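Local coordinates for maltose/maltodextrin-binding protein (PDB 2GH9) that binds maltotriose between its two lobes and, as a periplasmic binding protein, probably delivers the sugar to a membrane transporter, at residues T4-F9 / Q54-V59; K45-A50 / A73-P78. One frame throughout, in Å; residues are numbered along the deposited sequence.

Contact 1. Residues T4-F9 / Q54-V59. With GLC (alpha-D-glucopyranose), chain B.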
ATOM      1  N   THR A   4       9.675  18.144 -13.403  1.00 31.17           N
ATOM      2  CA  THR A   4      10.160  16.807 -13.073  1.00 30.18           C
ATOM      3  C   THR A   4       9.170  16.080 -12.168  1.00 28.65           C
ATOM      4  O   THR A   4       8.513  16.688 -11.316  1.00 27.66           O
ATOM      5  CB  THR A   4      11.567  16.827 -12.456  1.00 30.35           C
ATOM      6  OG1 THR A   4      11.518  17.410 -11.154  1.00 32.56           O
ATOM      7  CG2 THR A   4      12.533  17.639 -13.345  1.00 31.11           C
ATOM      8  N   VAL A   5       9.052  14.776 -12.416  1.00 27.19           N
ATOM      9  CA  VAL A   5       8.170  13.874 -11.674  1.00 25.99           C
ATOM     10  C   VAL A   5       9.024  12.798 -11.025  1.00 24.90           C
ATOM     11  O   VAL A   5       9.758  12.123 -11.710  1.00 23.94           O
ATOM     12  CB  VAL A   5       7.152  13.179 -12.609  1.00 26.03           C
ATOM     13  CG1 VAL A   5       6.192  12.231 -11.824  1.00 25.75           C
ATOM     14  CG2 VAL A   5       6.369  14.211 -13.370  1.00 23.92           C
ATOM     15  N   TRP A   6       8.936  12.668  -9.704  1.00 24.22           N
ATOM     16  CA  TRP A   6       9.457  11.483  -9.012  1.00 23.78           C
ATOM     17  C   TRP A   6       8.396  10.408  -8.976  1.00 22.93           C
ATOM     18  O   TRP A   6       7.236  10.701  -8.649  1.00 23.43           O
ATOM     19  CB  TRP A   6       9.871  11.828  -7.590  1.00 24.41           C
ATOM     20  CG  TRP A   6      11.152  12.566  -7.517  1.00 24.88           C
ATOM     21  CD1 TRP A   6      12.031  12.799  -8.536  1.00 25.54           C
ATOM     22  CD2 TRP A   6      11.722  13.147  -6.348  1.00 26.13           C
ATOM     23  NE1 TRP A   6      13.098  13.523  -8.080  1.00 26.55           N
ATOM     24  CE2 TRP A   6      12.945  13.735  -6.733  1.00 25.62           C
ATOM     25  CE3 TRP A   6      11.307  13.248  -5.011  1.00 24.66           C
ATOM     26  CZ2 TRP A   6      13.771  14.403  -5.826  1.00 26.10           C
ATOM     27  CZ3 TRP A   6      12.124  13.909  -4.114  1.00 25.37           C
ATOM     28  CH2 TRP A   6      13.350  14.484  -4.528  1.00 24.43           C
ATOM     29  N   THR A   7       8.780   9.177  -9.321  1.00 21.77           N
ATOM     30  CA  THR A   7       7.851   8.040  -9.254  1.00 20.71           C
ATOM     31  C   THR A   7       8.517   6.760  -8.749  1.00 19.61           C
ATOM     32  O   THR A   7       9.692   6.526  -9.011  1.00 20.34           O
ATOM     33  CB  THR A   7       7.214   7.749 -10.649  1.00 20.66           C
ATOM     34  OG1 THR A   7       6.193   6.770 -10.506  1.00 19.73           O
ATOM     35  CG2 THR A   7       8.251   7.270 -11.651  1.00 19.26           C
ATOM     36  N   HIS A   8       7.738   5.935  -8.059  1.00 19.08           N
ATOM     37  CA  HIS A   8       8.161   4.593  -7.620  1.00 19.45           C
ATOM     38  C   HIS A   8       7.622   3.495  -8.538  1.00 19.63           C
ATOM     39  O   HIS A   8       7.780   2.288  -8.274  1.00 18.85           O
ATOM     40  CB  HIS A   8       7.745   4.310  -6.173  1.00 18.68           C
ATOM     41  CG  HIS A   8       6.288   4.528  -5.878  1.00 19.21           C
ATOM     42  ND1 HIS A   8       5.345   3.525  -5.975  1.00 18.48           N
ATOM     43  CD2 HIS A   8       5.626   5.618  -5.411  1.00 20.07           C
ATOM     44  CE1 HIS A   8       4.161   3.999  -5.624  1.00 20.22           C
ATOM     45  NE2 HIS A   8       4.308   5.259  -5.251  1.00 20.32           N
ATOM     46  N   PHE A   9       6.995   3.914  -9.632  1.00 19.51           N
ATOM     47  CA  PHE A   9       6.427   2.980 -10.567  1.00 19.81           C
ATOM     48  C   PHE A   9       7.530   2.281 -11.373  1.00 20.67           C
ATOM     49  O   PHE A   9       8.589   2.856 -11.666  1.00 21.25           O
ATOM     50  CB  PHE A   9       5.480   3.685 -11.558  1.00 18.96           C
ATOM     51  CG  PHE A   9       4.271   4.320 -10.936  1.00 16.97           C
ATOM     52  CD1 PHE A   9       3.906   4.082  -9.617  1.00 18.47           C
ATOM     53  CD2 PHE A   9       3.481   5.170 -11.694  1.00 16.59           C
ATOM     54  CE1 PHE A   9       2.798   4.675  -9.072  1.00 18.45           C
ATOM     55  CE2 PHE A   9       2.370   5.764 -11.161  1.00 17.11           C
ATOM     56  CZ  PHE A   9       2.014   5.506  -9.851  1.00 19.91           C
ATOM     57  N   GLN A  54      15.385  21.327  -4.067  1.00 33.60           N
ATOM     58  CA  GLN A  54      16.062  20.100  -4.530  1.00 33.14           C
ATOM     59  C   GLN A  54      15.116  18.926  -4.862  1.00 32.51           C
ATOM     60  O   GLN A  54      15.602  17.845  -5.269  1.00 33.00           O
ATOM     61  CB  GLN A  54      17.050  19.601  -3.475  1.00 33.04           C
ATOM     62  CG  GLN A  54      18.242  20.499  -3.148  1.00 34.43           C
ATOM     63  CD  GLN A  54      18.891  20.089  -1.838  1.00 34.10           C
ATOM     64  OE1 GLN A  54      18.250  19.464  -1.003  1.00 39.38           O
ATOM     65  NE2 GLN A  54      20.156  20.425  -1.653  1.00 35.84           N
ATOM     66  N   ALA A  55      13.801  19.103  -4.680  1.00 31.16           N
ATOM     67  CA  ALA A  55      12.825  18.033  -4.992  1.00 30.68           C
ATOM     68  C   ALA A  55      12.080  18.267  -6.321  1.00 30.26           C
ATOM     69  O   ALA A  55      12.053  19.385  -6.855  1.00 29.31           O
ATOM     70  CB  ALA A  55      11.831  17.846  -3.846  1.00 30.81           C
ATOM     71  N   ALA A  56      11.478  17.195  -6.841  1.00 28.95           N
ATOM     72  CA  ALA A  56      10.682  17.249  -8.067  1.00 28.37           C
ATOM     73  C   ALA A  56       9.445  18.123  -7.931  1.00 27.71           C
ATOM     74  O   ALA A  56       8.977  18.403  -6.825  1.00 28.33           O
ATOM     75  CB  ALA A  56      10.246  15.828  -8.494  1.00 27.88           C
ATOM     76  N   ASP A  57       8.905  18.524  -9.080  1.00 26.90           N
ATOM     77  CA  ASP A  57       7.722  19.373  -9.137  1.00 26.22           C
ATOM     78  C   ASP A  57       6.472  18.629  -8.710  1.00 25.15           C
ATOM     79  O   ASP A  57       5.533  19.243  -8.239  1.00 25.52           O
ATOM     80  CB  ASP A  57       7.552  19.931 -10.557  1.00 26.59           C
ATOM     81  CG  ASP A  57       8.675  20.882 -10.926  1.00 27.26           C
ATOM     82  OD1 ASP A  57       8.718  21.968 -10.331  1.00 28.68           O
ATOM     83  OD2 ASP A  57       9.535  20.535 -11.749  1.00 28.38           O
ATOM     84  N   LEU A  58       6.453  17.313  -8.908  1.00 24.18           N
ATOM     85  CA  LEU A  58       5.357  16.488  -8.421  1.00 23.72           C
ATOM     86  C   LEU A  58       5.806  15.058  -8.113  1.00 22.77           C
ATOM     87  O   LEU A  58       6.892  14.625  -8.510  1.00 22.61           O
ATOM     88  CB  LEU A  58       4.136  16.507  -9.373  1.00 24.58           C
ATOM     89  CG  LEU A  58       4.163  16.192 -10.867  1.00 25.09           C
ATOM     90  CD1 LEU A  58       2.746  16.010 -11.403  1.00 25.00           C
ATOM     91  CD2 LEU A  58       4.874  17.290 -11.623  1.00 27.94           C
ATOM     92  N   VAL A  59       4.991  14.359  -7.322  1.00 21.91           N
ATOM     93  CA  VAL A  59       5.233  12.937  -7.040  1.00 21.07           C
ATOM     94  C   VAL A  59       4.001  12.215  -7.514  1.00 20.05           C
ATOM     95  O   VAL A  59       2.892  12.545  -7.092  1.00 20.50           O
ATOM     96  CB  VAL A  59       5.474  12.617  -5.550  1.00 20.99           C
ATOM     97  CG1 VAL A  59       5.920  11.136  -5.387  1.00 19.75           C
ATOM     98  CG2 VAL A  59       6.524  13.524  -4.952  1.00 19.90           C
TER
HETATM   99  C1  GLC B   1       6.631  -0.419  -5.369  1.00 20.95           C
HETATM  100  C2  GLC B   1       5.144  -0.132  -5.569  1.00 18.57           C
HETATM  101  C3  GLC B   1       4.535   0.339  -4.264  1.00 16.80           C
HETATM  102  C4  GLC B   1       4.770  -0.723  -3.177  1.00 16.49           C
HETATM  103  C5  GLC B   1       6.269  -1.010  -2.996  1.00 18.76           C
HETATM  104  C6  GLC B   1       6.504  -2.196  -2.041  1.00 19.24           C
HETATM  105  O1  GLC B   1       7.300   0.821  -5.148  1.00 25.38           O
HETATM  106  O2  GLC B   1       4.945   0.831  -6.628  1.00 17.50           O
HETATM  107  O3  GLC B   1       3.134   0.624  -4.401  1.00 17.32           O
HETATM  108  O4  GLC B   1       4.343  -0.201  -1.931  1.00 17.46           O
HETATM  109  O5  GLC B   1       6.848  -1.307  -4.265  1.00 19.78           O
HETATM  110  O6  GLC B   1       7.905  -2.509  -1.913  1.00 20.67           O
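The methyl of Ala56 sits squarely over one face of the Trp6 indole, with CB 3.5 Å from the centroid of the five-membered ring and only 9° off its normal, a CH-pi contact. Farther out, Ala55 CA comes obliquely to within 3.6 Å of Trp6 CH2. With CG anti to its own carbonyl carbon (chi1 -76°), the indole is laid back over the 54-56 loop; beyond it, Lys45 and Phe46 of helix 39-49 also touch the ring. An alanine in place of Trp6 would probably open a gap between the Ala56 methyl and the Lys45 side chain and leave that methyl without its aromatic partner. Strands 3-7 and 58-63 are parallel neighbours in the alpha/beta sheet of one lobe of a periplasmic binding protein, with strand 32-36 and helices 11-26 and 39-49 lying between them in the chain. Their pairing runs from Leu58 N to Thr4 O and from Trp6 N to Leu58 O, the latter 3.1 Å long and in the carbonyl plane. On the face away from Trp6, Val5 CG2 meets Leu58 CD2 at 3.8 Å, and helix 280-290 covers both through Phe286. At the start of the pairing, Thr4 N donates to the anti lone pair of Asp57 OD2 (2.9 Å, 160°), while the other carboxylate oxygen is bonded to Ser277, fixing the rotation of the group. At the opposite end the strand delivers His8 to the sugar: ND1 and glucose O2 lie 2.8 Å apart in a hydrogen bond made at the imidazole edge, in the ring plane. One step behind, Thr7 OG1 accepts from Phe9 N in an ST turn and also bonds Val60 O, tying the turn that presents the histidine to the neighbouring strand.

Contact 2. Residues K45-A50 / A73-P78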
ATOM      1  N   LYS A  45      13.396  12.148   0.763  1.00 25.76           N
ATOM      2  CA  LYS A  45      13.965  12.973  -0.290  1.00 26.08           C
ATOM      3  C   LYS A  45      13.138  14.225  -0.519  1.00 25.81           C
ATOM      4  O   LYS A  45      13.692  15.322  -0.701  1.00 25.69           O
ATOM      5  CB  LYS A  45      14.085  12.180  -1.590  1.00 25.85           C
ATOM      6  CG  LYS A  45      15.382  11.402  -1.721  1.00 26.18           C
ATOM      7  CD  LYS A  45      15.312  10.387  -2.872  1.00 27.31           C
ATOM      8  CE  LYS A  45      15.474  11.051  -4.218  1.00 28.81           C
ATOM      9  NZ  LYS A  45      16.837  11.653  -4.376  1.00 29.08           N
ATOM     10  N   PHE A  46      11.815  14.062  -0.519  1.00 26.16           N
ATOM     11  CA  PHE A  46      10.888  15.168  -0.781  1.00 26.58           C
ATOM     12  C   PHE A  46      10.764  16.138   0.368  1.00 26.78           C
ATOM     13  O   PHE A  46      10.765  17.350   0.171  1.00 26.42           O
ATOM     14  CB  PHE A  46       9.493  14.632  -1.087  1.00 26.81           C
ATOM     15  CG  PHE A  46       8.642  15.577  -1.893  1.00 26.93           C
ATOM     16  CD1 PHE A  46       8.804  15.661  -3.283  1.00 25.42           C
ATOM     17  CD2 PHE A  46       7.661  16.344  -1.290  1.00 27.65           C
ATOM     18  CE1 PHE A  46       7.999  16.498  -4.043  1.00 27.02           C
ATOM     19  CE2 PHE A  46       6.857  17.196  -2.057  1.00 26.61           C
ATOM     20  CZ  PHE A  46       7.034  17.270  -3.431  1.00 26.19           C
ATOM     21  N   ILE A  47      10.597  15.602   1.567  1.00 27.64           N
ATOM     22  CA  ILE A  47      10.432  16.447   2.761  1.00 28.04           C
ATOM     23  C   ILE A  47      11.704  17.294   3.000  1.00 28.62           C
ATOM     24  O   ILE A  47      11.627  18.514   3.190  1.00 28.80           O
ATOM     25  CB  ILE A  47      10.092  15.615   4.013  1.00 27.84           C
ATOM     26  CG1 ILE A  47       8.633  15.141   3.971  1.00 27.28           C
ATOM     27  CG2 ILE A  47      10.337  16.451   5.278  1.00 27.62           C
ATOM     28  CD1 ILE A  47       8.237  14.266   5.160  1.00 27.89           C
ATOM     29  N   LEU A  48      12.863  16.644   2.971  1.00 29.03           N
ATOM     30  CA  LEU A  48      14.134  17.336   3.168  1.00 29.53           C
ATOM     31  C   LEU A  48      14.515  18.217   1.973  1.00 29.81           C
ATOM     32  O   LEU A  48      14.948  19.355   2.151  1.00 29.73           O
ATOM     33  CB  LEU A  48      15.265  16.345   3.464  1.00 29.61           C
ATOM     34  CG  LEU A  48      15.243  15.576   4.784  1.00 30.96           C
ATOM     35  CD1 LEU A  48      16.552  14.781   4.940  1.00 31.23           C
ATOM     36  CD2 LEU A  48      15.024  16.498   5.981  1.00 31.09           C
ATOM     37  N   GLY A  49      14.350  17.700   0.758  1.00 30.16           N
ATOM     38  CA  GLY A  49      14.716  18.452  -0.444  1.00 30.19           C
ATOM     39  C   GLY A  49      13.788  19.596  -0.850  1.00 30.48           C
ATOM     40  O   GLY A  49      14.235  20.578  -1.425  1.00 30.37           O
ATOM     41  N   ALA A  50      12.495  19.480  -0.567  1.00 31.09           N
ATOM     42  CA  ALA A  50      11.528  20.414  -1.124  1.00 31.25           C
ATOM     43  C   ALA A  50      11.862  21.869  -0.764  1.00 32.09           C
ATOM     44  O   ALA A  50      11.964  22.721  -1.654  1.00 31.99           O
ATOM     45  CB  ALA A  50      10.098  20.051  -0.695  1.00 30.83           C
ATOM     46  N   ALA A  73       5.471  19.449   7.120  1.00 30.59           N
ATOM     47  CA  ALA A  73       6.757  19.935   6.630  1.00 30.45           C
ATOM     48  C   ALA A  73       6.569  21.069   5.628  1.00 30.29           C
ATOM     49  O   ALA A  73       7.540  21.614   5.102  1.00 30.99           O
ATOM     50  CB  ALA A  73       7.565  18.799   5.995  1.00 30.47           C
ATOM     51  N   GLY A  74       5.323  21.404   5.347  1.00 30.15           N
ATOM     52  CA  GLY A  74       4.991  22.516   4.463  1.00 30.47           C
ATOM     53  C   GLY A  74       5.258  22.220   3.003  1.00 30.55           C
ATOM     54  O   GLY A  74       5.211  23.131   2.177  1.00 31.37           O
ATOM     55  N   VAL A  75       5.498  20.947   2.654  1.00 30.17           N
ATOM     56  CA  VAL A  75       6.049  20.640   1.326  1.00 28.97           C
ATOM     57  C   VAL A  75       5.017  20.332   0.267  1.00 28.61           C
ATOM     58  O   VAL A  75       5.378  20.182  -0.905  1.00 28.34           O
ATOM     59  CB  VAL A  75       7.114  19.499   1.374  1.00 29.39           C
ATOM     60  CG1 VAL A  75       8.297  19.947   2.224  1.00 27.82           C
ATOM     61  CG2 VAL A  75       6.499  18.148   1.859  1.00 27.24           C
ATOM     62  N   LEU A  76       3.747  20.247   0.670  1.00 28.54           N
ATOM     63  CA  LEU A  76       2.641  19.902  -0.240  1.00 28.51           C
ATOM     64  C   LEU A  76       1.870  21.151  -0.648  1.00 28.59           C
ATOM     65  O   LEU A  76       1.507  21.966   0.194  1.00 29.02           O
ATOM     66  CB  LEU A  76       1.646  18.927   0.419  1.00 27.76           C
ATOM     67  CG  LEU A  76       2.133  17.527   0.842  1.00 26.68           C
ATOM     68  CD1 LEU A  76       0.956  16.659   1.299  1.00 24.94           C
ATOM     69  CD2 LEU A  76       2.938  16.851  -0.240  1.00 23.83           C
ATOM     70  N   GLU A  77       1.625  21.289  -1.946  1.00 29.32           N
ATOM     71  CA  GLU A  77       0.745  22.335  -2.462  1.00 29.34           C
ATOM     72  C   GLU A  77      -0.723  21.927  -2.246  1.00 29.54           C
ATOM     73  O   GLU A  77      -1.170  20.863  -2.718  1.00 29.12           O
ATOM     74  CB  GLU A  77       1.067  22.632  -3.942  1.00 29.73           C
ATOM     75  CG  GLU A  77       0.149  23.654  -4.661  1.00 30.81           C
ATOM     76  CD  GLU A  77       0.281  25.107  -4.166  1.00 32.18           C
ATOM     77  OE1 GLU A  77       1.157  25.404  -3.337  1.00 33.14           O
ATOM     78  OE2 GLU A  77      -0.497  25.960  -4.637  1.00 33.17           O
ATOM     79  N   PRO A  78      -1.491  22.760  -1.507  1.00 29.18           N
ATOM     80  CA  PRO A  78      -2.949  22.582  -1.487  1.00 28.99           C
ATOM     81  C   PRO A  78      -3.526  22.652  -2.906  1.00 29.01           C
ATOM     82  O   PRO A  78      -3.196  23.573  -3.653  1.00 27.75           O
ATOM     83  CB  PRO A  78      -3.435  23.770  -0.651  1.00 29.22           C
ATOM     84  CG  PRO A  78      -2.274  24.113   0.202  1.00 29.62           C
ATOM     85  CD  PRO A  78      -1.075  23.899  -0.672  1.00 29.55           C
TER
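The last turns of helix 39-49 face an irregular chain at 73-78, and the backbones come nearest at Ala50 and Val75, whose CA atoms are 6.0 Å apart. Helix 67-72 ends just before this loop in a Schellman motif, in which Gly74 takes the positive phi (73°) that ends the helix. No hydrogen bond crosses the interface, which joins helix 39-49 to the loop after helix 67-72 through apolar side chains, with Val75 as the central wedge. Its two methyls divide the work. CG2 lies against the rim of Phe46, 3.8 Å from CD2, whereas CG1 is directed at Ala50. The Phe46 ring reaches the loop because CG is anti to the backbone N (chi1 -156°), which swings it off the helix toward residues 75 and 76. There CE2 meets Val75 O edge-on, near the plane of the ring, at 3.5 Å, and Leu76 CD2 approaches obliquely. Beside this group, Ile47 places its CG2 branch 3.7 Å from Ala73 CB, at the end of helix 67-72; Met70 of that helix touches Phe46, Ile47 and Leu76 alike. Backbone hydrogen bonds pair Val75 with Ala275 and Glu77 with Val273. Ala50 CB and Val75 CG1 are 3.4 Å apart, tighter than usual van der Waals contact.

Overall arrangement
Contacts 1 and 2 are adjacent in the same lobe, their centres 11 Å apart, and their segments alternate along the chain. Phe46 of contact 2 connects them: while one part of its ring faces the 73-78 loop, CE1 packs 3.4 Å from Val59 CG2 and 3.5 Å from Ala56 O. Its backbone N also lies 3.6 Å from Trp6 CZ3. A probable hydrogen bond from Gln54 N to Gly49 O (3.0 Å) joins the end of helix 39-49 to the loop entering strand 58-63. Contact 1 reaches the glycan pocket directly through His8, whereas contact 2 is farther off, with the Ile47 side chain about 10 Å from a bound glucose.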